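Local structure of protease Do-like 2, chloroplastic (Arabidopsis thaliana, 4FLN) at residues K52-H57 against K100-G105; K248-P253 against K331-I336; K261-A266 against G309-V314; T287-K292 against V350-R355; Q369-I374 against S500-E505. The protein is a chloroplast serine protease that makes the primary cleavage of the photodamaged D1 protein of photosystem II. All blocks are in the same frame, centred on the assembly; numbering follows the deposited sequence.

Contact 1 is the buried one: two strands of the protease barrel joined by paired backbone bonds, lysine chains and a tyrosine on one face, valines on the other. The other four are partly buried and join loops, turns or strand ends. Contacts 2, 3 and 4 belong to the first PDZ region; 2 and 4 touch, D335 O lying 2.9 Å from L354 N. A water bridges contact 2, whose aspartate works within its own turn; in contact 4 an aspartate bonds across. Contact 3, about 28 Å from contact 2 between centres, has a weak backbone bond and charges partly balanced by a neighbouring subunit. Contact 5, in the second PDZ domain, gathers serine hydroxyls round an aspartate.

Contact 1 (K52-H57 against K100-G105); sequences KVYCTH and KVKRRG
Y54 and K100 form a hydrogen-bonded antiparallel pair: K100 N gives to Y54 O at 2.7 Å, almost straight at 176°, and Y54 N gives back to K100 O. K52 and K102 repeat the pattern, with K102 N 3.0 Å from K52 O and K52 N returning a bond to K102 O. Between them V53 and V101 form a non-hydrogen-bonded pair; here V101 CA turns its hydrogen to K52 O, 3.3 Å away. On the face of Y54, the phenol is laid toward the neighbouring strand because CG stands anti to the carbonyl carbon (chi1 -57°). Its ring crosses K102 at a slant, Y54 CE2 being 3.9 Å from K102 CB, while K100 O lies at the ring edge. The aliphatic part of K100 covers the root of the tyrosine, CD lying 3.6 Å from Y54 CB, its chain running on past Y54 toward T56. K109 adds a cation-pi contact to the same ring. Valines suit the other, buried face, where V53 CG2 and V101 CG1 approach to 4.2 Å. Strand 50-57 is also bonded to strand 72-82, and joining 96-102 closes the first six-stranded barrel of this trypsin-like protease.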
# COMPACT_ATOMS: atom_id res chain seq x y z
N LYS B 52 34.16 1.75 19.43
CA LYS B 52 33.14 1.07 18.64
C LYS B 52 32.87 -0.32 19.23
O LYS B 52 33.78 -0.99 19.72
CB LYS B 52 33.55 0.97 17.17
CG LYS B 52 32.50 0.33 16.26
CD LYS B 52 32.78 0.56 14.78
CE LYS B 52 31.63 0.07 13.91
NZ LYS B 52 31.66 0.60 12.51
N VAL B 53 31.61 -0.73 19.20
CA VAL B 53 31.19 -1.96 19.87
C VAL B 53 30.67 -2.99 18.90
O VAL B 53 29.67 -2.76 18.22
CB VAL B 53 30.07 -1.69 20.91
CG1 VAL B 53 29.55 -2.98 21.48
CG2 VAL B 53 30.57 -0.77 22.01
N TYR B 54 31.33 -4.14 18.85
CA TYR B 54 30.83 -5.26 18.06
C TYR B 54 30.27 -6.32 18.99
O TYR B 54 30.93 -6.73 19.96
CB TYR B 54 31.94 -5.87 17.20
CG TYR B 54 32.62 -4.91 16.27
CD1 TYR B 54 32.37 -4.93 14.91
CD2 TYR B 54 33.53 -3.98 16.75
CE1 TYR B 54 33.00 -4.05 14.05
CE2 TYR B 54 34.17 -3.09 15.90
CZ TYR B 54 33.90 -3.13 14.55
OH TYR B 54 34.54 -2.25 13.71
N CYS B 55 29.06 -6.77 18.69
CA CYS B 55 28.39 -7.75 19.53
C CYS B 55 27.60 -8.78 18.73
O CYS B 55 26.83 -8.43 17.83
CB CYS B 55 27.46 -7.06 20.53
SG CYS B 55 26.34 -8.19 21.37
N THR B 56 27.79 -10.05 19.07
CA THR B 56 27.06 -11.13 18.45
C THR B 56 25.85 -11.47 19.31
O THR B 56 25.99 -11.67 20.51
CB THR B 56 27.95 -12.36 18.28
OG1 THR B 56 29.01 -12.04 17.36
CG2 THR B 56 27.16 -13.52 17.73
N HIS B 57 24.67 -11.53 18.69
CA HIS B 57 23.43 -11.70 19.44
C HIS B 57 22.76 -13.03 19.18
O HIS B 57 22.35 -13.32 18.06
CB HIS B 57 22.44 -10.58 19.08
CG HIS B 57 22.94 -9.21 19.39
ND1 HIS B 57 22.72 -8.59 20.60
CD2 HIS B 57 23.68 -8.34 18.66
CE1 HIS B 57 23.28 -7.40 20.60
NE2 HIS B 57 23.87 -7.22 19.43
N LYS B 100 33.05 -7.39 21.43
CA LYS B 100 34.38 -6.95 21.02
C LYS B 100 34.38 -5.44 20.86
O LYS B 100 33.39 -4.85 20.43
CB LYS B 100 34.78 -7.63 19.71
CG LYS B 100 33.87 -8.80 19.32
CD LYS B 100 33.69 -8.90 17.81
CE LYS B 100 32.64 -9.94 17.43
NZ LYS B 100 32.33 -9.93 15.96
N VAL B 101 35.49 -4.81 21.20
CA VAL B 101 35.56 -3.36 21.09
C VAL B 101 36.81 -2.91 20.35
O VAL B 101 37.86 -3.55 20.43
CB VAL B 101 35.49 -2.69 22.46
CG1 VAL B 101 34.11 -2.87 23.06
CG2 VAL B 101 36.55 -3.26 23.38
N LYS B 102 36.70 -1.79 19.64
CA LYS B 102 37.79 -1.33 18.81
C LYS B 102 38.10 0.12 19.13
O LYS B 102 37.21 0.97 19.11
CB LYS B 102 37.43 -1.51 17.33
CG LYS B 102 38.57 -1.30 16.35
CD LYS B 102 38.13 -1.70 14.94
CE LYS B 102 39.20 -1.42 13.88
NZ LYS B 102 39.33 0.04 13.56
N ARG B 103 39.36 0.40 19.44
CA ARG B 103 39.79 1.76 19.73
C ARG B 103 39.79 2.58 18.44
O ARG B 103 39.87 2.02 17.35
CB ARG B 103 41.19 1.75 20.36
CG ARG B 103 41.26 2.37 21.74
CD ARG B 103 42.09 1.53 22.69
NE ARG B 103 43.44 1.30 22.20
CZ ARG B 103 44.52 1.94 22.64
NH1 ARG B 103 44.41 2.86 23.59
NH2 ARG B 103 45.72 1.66 22.12
N ARG B 104 39.67 3.89 18.55
CA ARG B 104 39.75 4.74 17.37
C ARG B 104 41.19 4.81 16.89
O ARG B 104 42.10 5.18 17.64
CB ARG B 104 39.26 6.15 17.69
CG ARG B 104 39.13 7.02 16.47
CD ARG B 104 39.48 8.44 16.79
NE ARG B 104 38.96 9.36 15.79
CZ ARG B 104 39.16 10.67 15.81
NH1 ARG B 104 39.89 11.20 16.78
NH2 ARG B 104 38.64 11.44 14.86
N GLY B 105 41.41 4.46 15.63
CA GLY B 105 42.75 4.50 15.07
C GLY B 105 43.62 3.32 15.48
O GLY B 105 44.85 3.43 15.52

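Contact 2 (K248-P253 against K331-I336); sequences KYTGYP and KFAGDI
A type II beta turn, F332 to D335, brings A333 up against T250 in the loop that runs from helix 233-246 into the first strand of the PDZ region, 257-261. The turn is closed by D335 N bonding to F332 O at 2.9 Å. G334 holds the position with positive phi, where a side chain would be jammed against the carbonyl of A333. The carboxylate of D335 folds back so that OD2 takes the F332 N-H at 2.8 Å, the donor standing well above the carboxylate plane, which further fixes the start of the turn. A single water joins the two segments: it gives its protons to T250 OG1 and G251 O and accepts from A333 N, 2.7 Å away, so three polar groups share one bridge. T250 is suited to this because its hydroxyl sits between the backbone N and the carbonyl carbon (chi1 55°), facing the water, and is bonded to D242 of helix 233-246 as well. The water lies where the linker from that helix to the PDZ strand passes the turn before strand 336-343. The remaining contacts are van der Waals ones. A333 CB lies 3.6 Å from T250 O and 4.1 Å from T250 CB. P253 crosses the side chain of K331 at about a right angle, its CG 3.8 Å from K331 CB, while the amine of K331 goes on to a salt bridge with D304. H238 of the helix bonds to K331 O and stacks with the rings of F332 and Y252.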
# COMPACT_ATOMS: atom_id res chain seq x y z
N LYS B 248 25.42 -5.23 41.94
CA LYS B 248 24.46 -5.76 40.97
C LYS B 248 23.34 -4.74 40.77
O LYS B 248 23.19 -3.81 41.57
CB LYS B 248 23.89 -7.10 41.43
CG LYS B 248 22.96 -7.01 42.63
CD LYS B 248 22.48 -8.39 43.05
CE LYS B 248 21.52 -8.32 44.24
NZ LYS B 248 21.09 -9.67 44.70
N TYR B 249 22.56 -4.90 39.71
CA TYR B 249 21.57 -3.89 39.36
C TYR B 249 20.26 -4.10 40.12
O TYR B 249 19.62 -5.14 39.99
CB TYR B 249 21.32 -3.93 37.84
CG TYR B 249 20.21 -3.03 37.36
CD1 TYR B 249 20.41 -1.66 37.26
CD2 TYR B 249 18.97 -3.55 37.02
CE1 TYR B 249 19.41 -0.83 36.82
CE2 TYR B 249 17.95 -2.72 36.59
CZ TYR B 249 18.18 -1.36 36.49
OH TYR B 249 17.18 -0.51 36.06
N THR B 250 19.89 -3.14 40.97
CA THR B 250 18.65 -3.22 41.73
C THR B 250 17.51 -2.38 41.16
O THR B 250 16.40 -2.39 41.67
CB THR B 250 18.87 -2.83 43.21
OG1 THR B 250 19.47 -1.53 43.27
CG2 THR B 250 19.79 -3.84 43.88
N GLY B 251 17.81 -1.63 40.11
CA GLY B 251 16.78 -0.89 39.40
C GLY B 251 16.30 0.41 40.03
O GLY B 251 16.87 0.91 40.99
N TYR B 252 15.24 0.95 39.44
CA TYR B 252 14.64 2.21 39.85
C TYR B 252 13.24 1.97 40.43
O TYR B 252 12.37 1.37 39.77
CB TYR B 252 14.60 3.18 38.67
CG TYR B 252 15.95 3.43 38.05
CD1 TYR B 252 16.61 4.63 38.25
CD2 TYR B 252 16.58 2.45 37.28
CE1 TYR B 252 17.86 4.86 37.69
CE2 TYR B 252 17.83 2.67 36.72
CZ TYR B 252 18.46 3.88 36.94
OH TYR B 252 19.70 4.13 36.40
N PRO B 253 13.01 2.42 41.67
CA PRO B 253 11.75 2.07 42.34
C PRO B 253 10.54 2.83 41.79
O PRO B 253 10.68 3.86 41.14
CB PRO B 253 12.02 2.45 43.80
CG PRO B 253 13.02 3.53 43.72
CD PRO B 253 13.87 3.26 42.51
N LYS B 331 15.32 7.51 43.92
CA LYS B 331 15.54 6.69 45.10
C LYS B 331 16.19 5.38 44.69
O LYS B 331 16.38 5.12 43.51
CB LYS B 331 14.20 6.42 45.80
CG LYS B 331 13.50 7.65 46.39
CD LYS B 331 14.23 8.20 47.61
CE LYS B 331 13.40 9.24 48.33
NZ LYS B 331 14.15 9.89 49.44
N PHE B 332 16.50 4.54 45.67
CA PHE B 332 16.99 3.19 45.38
C PHE B 332 16.03 2.13 45.90
O PHE B 332 15.21 2.38 46.78
CB PHE B 332 18.39 3.00 45.94
CG PHE B 332 19.42 3.83 45.24
CD1 PHE B 332 20.09 3.33 44.12
CD2 PHE B 332 19.70 5.12 45.66
CE1 PHE B 332 21.02 4.11 43.46
CE2 PHE B 332 20.63 5.89 45.00
CZ PHE B 332 21.29 5.39 43.90
N ALA B 333 16.10 0.94 45.33
CA ALA B 333 15.23 -0.13 45.79
C ALA B 333 15.41 -0.28 47.30
O ALA B 333 16.53 -0.37 47.79
CB ALA B 333 15.55 -1.43 45.08
N GLY B 334 14.30 -0.27 48.01
CA GLY B 334 14.32 -0.43 49.45
C GLY B 334 14.16 0.86 50.23
O GLY B 334 13.89 0.84 51.43
N ASP B 335 14.33 1.99 49.55
CA ASP B 335 14.29 3.29 50.22
C ASP B 335 12.90 3.65 50.74
O ASP B 335 11.88 3.22 50.20
CB ASP B 335 14.76 4.41 49.29
CG ASP B 335 16.26 4.45 49.13
OD1 ASP B 335 16.96 3.67 49.82
OD2 ASP B 335 16.73 5.29 48.33
N ILE B 336 12.88 4.47 51.79
CA ILE B 336 11.62 4.98 52.30
C ILE B 336 11.43 6.45 51.92
O ILE B 336 12.34 7.26 52.04
CB ILE B 336 11.54 4.82 53.83
CG1 ILE B 336 11.64 3.34 54.21
CG2 ILE B 336 10.26 5.45 54.36
CD1 ILE B 336 11.08 2.98 55.58
O HOH W 1 18.06 0.92 43.49

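Contact 3 (K261-A266 against G309-V314); sequences KLENPA and GCEGTV
The carboxylate of E311 meets the flank of K261, its OE1 set against the lysine chain at CG and CD and nearest to CD, while its other oxygen, OE2, lies 4.2 Å from OE2 of the second carboxylate, E263. This is the end of PDZ strand 257-261, which leads into helix 265-271 and here meets the loop before strand 313-315. The two acids are probably made tolerable by K109 of a neighbouring subunit, which forms a salt bridge with E311 OE2 and a long, weak ion pair with E263. K261 and E311 cross at about a right angle. The lysine is bent at its last torsion (chi4 -84°), turning NZ toward G312 N, 3.7 Å away, and leaving a long salt bridge to E311 OE1 at 3.9 Å. A leucine here would probably cost E311 OE1 its distant lysine charge, leaving K109 of the neighbouring subunit as the main balance, and uncover the part of the carboxylate met by the chain's outer end. One weak backbone bond, L262 N to C310 O at 3.3 Å, links the two chains. N264 suits the N-cap before the helix, its amide NH2 bonded to carbonyls of another neighbouring subunit and its OD1 accepting from L267 N and, weakly, from A266 N at 2.8 Å.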
# COMPACT_ATOMS: atom_id res chain seq x y z
N LYS B 261 -5.18 13.29 37.98
CA LYS B 261 -5.00 14.73 38.12
C LYS B 261 -6.27 15.38 38.68
O LYS B 261 -7.38 14.96 38.35
CB LYS B 261 -4.63 15.36 36.77
CG LYS B 261 -3.19 15.09 36.32
CD LYS B 261 -2.96 15.42 34.86
CE LYS B 261 -1.72 14.72 34.28
NZ LYS B 261 -0.40 15.41 34.53
N LEU B 262 -6.14 16.39 39.55
CA LEU B 262 -7.33 17.12 39.96
C LEU B 262 -7.26 18.53 39.43
O LEU B 262 -6.76 19.44 40.09
CB LEU B 262 -7.38 17.19 41.49
CG LEU B 262 -6.96 15.92 42.23
CD1 LEU B 262 -6.69 16.22 43.69
CD2 LEU B 262 -8.01 14.84 42.08
N GLU B 263 -7.83 18.72 38.24
CA GLU B 263 -8.04 20.03 37.64
C GLU B 263 -9.40 20.60 38.04
O GLU B 263 -9.53 21.78 38.34
CB GLU B 263 -7.88 19.94 36.12
CG GLU B 263 -8.02 21.25 35.37
CD GLU B 263 -7.82 21.08 33.87
OE1 GLU B 263 -8.20 22.00 33.10
OE2 GLU B 263 -7.29 20.02 33.47
N ASN B 264 -10.41 19.74 38.04
CA ASN B 264 -11.78 20.18 38.25
C ASN B 264 -12.08 20.68 39.65
O ASN B 264 -11.76 20.02 40.63
CB ASN B 264 -12.76 19.08 37.89
CG ASN B 264 -14.19 19.51 38.08
OD1 ASN B 264 -14.74 19.42 39.17
ND2 ASN B 264 -14.79 20.03 37.01
N PRO B 265 -12.71 21.86 39.74
CA PRO B 265 -13.01 22.53 41.01
C PRO B 265 -13.78 21.63 41.97
O PRO B 265 -13.40 21.52 43.14
CB PRO B 265 -13.94 23.66 40.58
CG PRO B 265 -13.56 23.94 39.19
CD PRO B 265 -13.16 22.64 38.58
N ALA B 266 -14.83 20.99 41.47
CA ALA B 266 -15.75 20.22 42.32
C ALA B 266 -15.07 18.99 42.91
O ALA B 266 -15.23 18.68 44.09
CB ALA B 266 -17.00 19.85 41.54
N GLY B 309 1.54 19.43 42.82
CA GLY B 309 0.44 20.23 42.28
C GLY B 309 -0.79 19.51 41.73
O GLY B 309 -0.89 18.28 41.80
N CYS B 310 -1.73 20.28 41.20
CA CYS B 310 -2.90 19.76 40.47
C CYS B 310 -2.52 18.65 39.47
O CYS B 310 -3.01 17.52 39.54
CB CYS B 310 -3.64 20.89 39.73
SG CYS B 310 -4.64 21.94 40.81
N GLU B 311 -1.67 19.00 38.51
CA GLU B 311 -1.07 18.00 37.64
C GLU B 311 -0.00 17.32 38.48
O GLU B 311 0.08 17.53 39.69
CB GLU B 311 -0.48 18.66 36.40
CG GLU B 311 -1.25 19.89 35.91
CD GLU B 311 -2.66 19.57 35.40
OE1 GLU B 311 -2.93 18.38 35.12
OE2 GLU B 311 -3.49 20.50 35.28
N GLY B 312 0.83 16.50 37.88
CA GLY B 312 1.75 15.73 38.69
C GLY B 312 2.99 16.45 39.18
O GLY B 312 3.79 15.86 39.90
N THR B 313 3.18 17.71 38.81
CA THR B 313 4.52 18.28 38.90
C THR B 313 4.97 18.68 40.31
O THR B 313 4.24 18.51 41.28
CB THR B 313 4.73 19.44 37.91
OG1 THR B 313 4.45 20.70 38.55
CG2 THR B 313 3.81 19.26 36.71
N VAL B 314 6.16 19.26 40.39
CA VAL B 314 6.89 19.39 41.64
C VAL B 314 8.15 20.22 41.40
O VAL B 314 8.76 20.13 40.34
CB VAL B 314 7.29 17.99 42.16
CG1 VAL B 314 8.79 17.79 42.06
CG2 VAL B 314 6.80 17.76 43.59

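Contact 4 (T287-K292 against V350-R355); sequences TSDASK and VQVVLR
D289 supplies the direct polar link to V353: the backbone N-H of V353 points at D289 OD2, 2.8 Å away and practically straight at 179°. The donor comes in on the anti side of the carboxylate, 19° out of its plane. With chi1 at 178°, D289 swings its carboxylate out from the loop to the strand. Aspartate suits the place, being short, charged and able to accept from a peptide N-H as a neighbouring strand's carbonyl would. The second polar link is a water, which accepts from D289 N at 2.8 Å and gives a weak bond to V353 O. Both backbone polar groups of V353 are therefore met from the loop, directly or through solvent. The van der Waals contacts are modest. D289 crosses V353 at about a right angle, its CB 3.7 Å from V353 CB, and the methyl CG2 of V353 lies beside the carboxylate. The apolar contact is A290 CB with V352 CG1, at 4.2 Å; both residues being buried, an alanine methyl and a valine suit the spot, and V352 also packs on I339. Strand 346-353 is bonded on its other side to strand 336-343, through V350 and V352. The arrangement is that of an outer strand of the PDZ sheet whose outer edge is met near its end, at V353, by the loop between strands 279-284 and 299-303.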
# COMPACT_ATOMS: atom_id res chain seq x y z
N THR B 287 1.43 -5.76 45.35
CA THR B 287 2.76 -6.24 45.74
C THR B 287 3.66 -5.14 46.27
O THR B 287 4.78 -5.42 46.68
CB THR B 287 3.52 -6.98 44.61
OG1 THR B 287 4.01 -6.05 43.64
CG2 THR B 287 2.63 -8.04 43.96
N SER B 288 3.16 -3.91 46.29
CA SER B 288 3.95 -2.77 46.76
C SER B 288 3.58 -2.41 48.19
O SER B 288 2.45 -2.65 48.62
CB SER B 288 3.77 -1.57 45.84
OG SER B 288 2.60 -0.85 46.17
N ASP B 289 4.54 -1.88 48.94
CA ASP B 289 4.32 -1.49 50.33
C ASP B 289 3.19 -0.47 50.47
O ASP B 289 2.55 -0.38 51.52
CB ASP B 289 5.58 -0.94 50.97
CG ASP B 289 5.35 -0.47 52.40
OD1 ASP B 289 4.79 -1.26 53.21
OD2 ASP B 289 5.73 0.68 52.71
N ALA B 290 2.91 0.26 49.40
CA ALA B 290 1.74 1.11 49.42
C ALA B 290 0.62 0.09 49.47
O ALA B 290 0.89 -1.11 49.51
CB ALA B 290 1.67 1.91 48.16
N SER B 291 -0.62 0.53 49.51
CA SER B 291 -1.73 -0.43 49.63
C SER B 291 -1.76 -1.11 50.99
O SER B 291 -2.80 -1.61 51.41
CB SER B 291 -1.60 -1.54 48.58
OG SER B 291 -0.78 -2.59 49.06
N LYS B 292 -0.64 -1.10 51.71
CA LYS B 292 -0.67 -1.34 53.14
C LYS B 292 -0.73 0.01 53.84
O LYS B 292 -0.99 0.10 55.03
CB LYS B 292 0.56 -2.13 53.60
CG LYS B 292 0.51 -3.60 53.25
CD LYS B 292 1.80 -4.29 53.65
CE LYS B 292 1.55 -5.48 54.57
NZ LYS B 292 1.30 -6.74 53.82
N VAL B 350 2.69 9.77 56.08
CA VAL B 350 3.00 8.34 56.08
C VAL B 350 4.36 8.04 55.45
O VAL B 350 4.91 8.86 54.72
CB VAL B 350 1.91 7.51 55.35
CG1 VAL B 350 0.53 8.04 55.66
CG2 VAL B 350 2.16 7.51 53.85
N GLN B 351 4.90 6.85 55.73
CA GLN B 351 6.12 6.38 55.09
C GLN B 351 5.81 5.22 54.15
O GLN B 351 4.97 4.39 54.44
CB GLN B 351 7.14 5.91 56.13
CG GLN B 351 7.49 6.92 57.19
CD GLN B 351 8.51 6.37 58.17
OE1 GLN B 351 9.70 6.34 57.88
NE2 GLN B 351 8.04 5.94 59.34
N VAL B 352 6.51 5.18 53.01
CA VAL B 352 6.31 4.11 52.04
C VAL B 352 7.62 3.55 51.55
O VAL B 352 8.53 4.30 51.19
CB VAL B 352 5.52 4.58 50.83
CG1 VAL B 352 5.23 3.40 49.92
CG2 VAL B 352 4.22 5.25 51.26
N VAL B 353 7.74 2.23 51.53
CA VAL B 353 8.90 1.60 50.92
C VAL B 353 8.70 1.61 49.42
O VAL B 353 7.60 1.32 48.93
CB VAL B 353 9.08 0.13 51.38
CG1 VAL B 353 10.31 -0.48 50.71
CG2 VAL B 353 9.19 0.05 52.90
N LEU B 354 9.75 1.96 48.68
CA LEU B 354 9.69 1.99 47.23
C LEU B 354 10.47 0.84 46.61
O LEU B 354 11.67 0.72 46.80
CB LEU B 354 10.25 3.31 46.71
CG LEU B 354 9.82 4.55 47.48
CD1 LEU B 354 10.55 5.78 46.96
CD2 LEU B 354 8.32 4.70 47.40
N ARG B 355 9.79 -0.01 45.85
CA ARG B 355 10.49 -1.05 45.13
C ARG B 355 10.21 -0.94 43.64
O ARG B 355 9.22 -0.32 43.24
CB ARG B 355 10.14 -2.44 45.67
CG ARG B 355 10.61 -2.65 47.11
CD ARG B 355 11.39 -3.94 47.26
NE ARG B 355 12.83 -3.70 47.40
CZ ARG B 355 13.52 -3.88 48.53
NH1 ARG B 355 12.91 -4.30 49.62
NH2 ARG B 355 14.82 -3.63 48.56
O HOH W 2 7.03 -1.71 47.59

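Contact 5 (Q369-I374 against S500-E505); sequences QPSYII and SADLLE
S371 gives its hydroxyl proton to D502 OD1 across 2.8 Å, from above the carboxylate plane. The next residue, Y372, sends its backbone N-H to S500 OG at 3.0 Å, and its carbonyl takes a weak bond from S500 N. S500 OG passes its own proton on to D502 OD2 at 3.2 Å, so one carboxylate serves two serines, one oxygen each. With an alanine here in place of D502, both hydroxyls would probably lose their acceptor, and S500 OG would be likelier to turn from Y372 N. Y372 CG sits between the backbone N and the carbonyl carbon (chi1 79°), which brings one ring face near S500: S500 N stands 3.8 Å above the ring plane, toward the rim, and S500 CB is 3.6 Å from Y372 CD2. The tyrosine OH bonds to S497 O and W66 meets the ring edge-to-face. I373 begins the strand and faces L503, whose CD1 lies 4.0 Å from I373 CB. The two branched chains are fit for a buried spot that helix 450-459 also covers, through I450, A454 and H451. The contact joins S500 and the 3-10 segment 501-503 to the residues leading into strand 373-375, the first strand of the second PDZ sheet.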
# COMPACT_ATOMS: atom_id res chain seq x y z
N GLN B 369 16.94 -17.78 29.17
CA GLN B 369 15.95 -18.51 28.40
C GLN B 369 14.65 -18.71 29.18
O GLN B 369 14.67 -19.01 30.37
CB GLN B 369 16.51 -19.86 27.97
N PRO B 370 13.50 -18.57 28.48
CA PRO B 370 12.16 -18.62 29.07
C PRO B 370 11.80 -20.04 29.47
O PRO B 370 12.19 -21.00 28.81
CB PRO B 370 11.26 -18.16 27.93
CG PRO B 370 11.99 -18.53 26.71
CD PRO B 370 13.45 -18.41 27.01
N SER B 371 11.07 -20.16 30.57
CA SER B 371 10.72 -21.45 31.12
C SER B 371 9.69 -22.15 30.24
O SER B 371 8.87 -21.50 29.59
CB SER B 371 10.14 -21.27 32.52
OG SER B 371 10.94 -20.38 33.26
N TYR B 372 9.76 -23.47 30.22
CA TYR B 372 8.73 -24.26 29.56
C TYR B 372 8.62 -25.66 30.14
O TYR B 372 9.60 -26.21 30.63
CB TYR B 372 8.94 -24.28 28.04
CG TYR B 372 10.00 -25.23 27.54
CD1 TYR B 372 9.66 -26.50 27.08
CD2 TYR B 372 11.34 -24.85 27.50
CE1 TYR B 372 10.62 -27.37 26.61
CE2 TYR B 372 12.31 -25.72 27.02
CZ TYR B 372 11.95 -26.98 26.58
OH TYR B 372 12.90 -27.85 26.11
N ILE B 373 7.42 -26.21 30.10
CA ILE B 373 7.19 -27.59 30.49
C ILE B 373 6.16 -28.21 29.55
O ILE B 373 5.20 -27.55 29.14
CB ILE B 373 6.76 -27.70 31.98
CG1 ILE B 373 6.55 -29.16 32.38
CG2 ILE B 373 5.52 -26.88 32.26
CD1 ILE B 373 6.33 -29.35 33.87
N ILE B 374 6.38 -29.47 29.17
CA ILE B 374 5.50 -30.16 28.23
C ILE B 374 4.91 -31.42 28.84
O ILE B 374 5.63 -32.30 29.30
CB ILE B 374 6.26 -30.54 26.94
CG1 ILE B 374 7.04 -29.34 26.41
CG2 ILE B 374 5.31 -31.04 25.87
CD1 ILE B 374 7.76 -29.60 25.11
N SER B 500 12.64 -26.86 30.68
CA SER B 500 13.80 -26.01 30.66
C SER B 500 14.40 -26.20 32.05
O SER B 500 13.68 -26.45 33.01
CB SER B 500 13.39 -24.55 30.43
OG SER B 500 12.41 -24.15 31.36
N ALA B 501 15.72 -26.09 32.14
CA ALA B 501 16.46 -26.48 33.34
C ALA B 501 15.91 -25.94 34.68
O ALA B 501 15.85 -26.68 35.68
CB ALA B 501 17.91 -26.09 33.19
N ASP B 502 15.49 -24.68 34.70
CA ASP B 502 15.03 -24.02 35.92
C ASP B 502 13.86 -24.72 36.62
O ASP B 502 13.58 -24.45 37.79
CB ASP B 502 14.65 -22.58 35.62
CG ASP B 502 13.81 -22.44 34.37
OD1 ASP B 502 12.57 -22.29 34.49
OD2 ASP B 502 14.38 -22.50 33.26
N LEU B 503 13.15 -25.58 35.89
CA LEU B 503 11.99 -26.28 36.45
C LEU B 503 12.33 -27.68 36.97
O LEU B 503 11.46 -28.42 37.43
CB LEU B 503 10.84 -26.32 35.44
CG LEU B 503 10.39 -24.99 34.81
CD1 LEU B 503 9.28 -25.21 33.76
CD2 LEU B 503 9.94 -23.98 35.86
N LEU B 504 13.61 -28.06 36.88
CA LEU B 504 14.08 -29.28 37.53
C LEU B 504 14.32 -28.97 39.00
O LEU B 504 14.17 -29.84 39.86
CB LEU B 504 15.34 -29.84 36.85
CG LEU B 504 15.19 -30.28 35.38
CD1 LEU B 504 16.54 -30.47 34.68
CD2 LEU B 504 14.34 -31.54 35.25
N GLU B 505 14.66 -27.72 39.28
CA GLU B 505 14.92 -27.23 40.64
C GLU B 505 13.72 -27.49 41.56
O GLU B 505 12.60 -27.66 41.09
CB GLU B 505 15.28 -25.74 40.61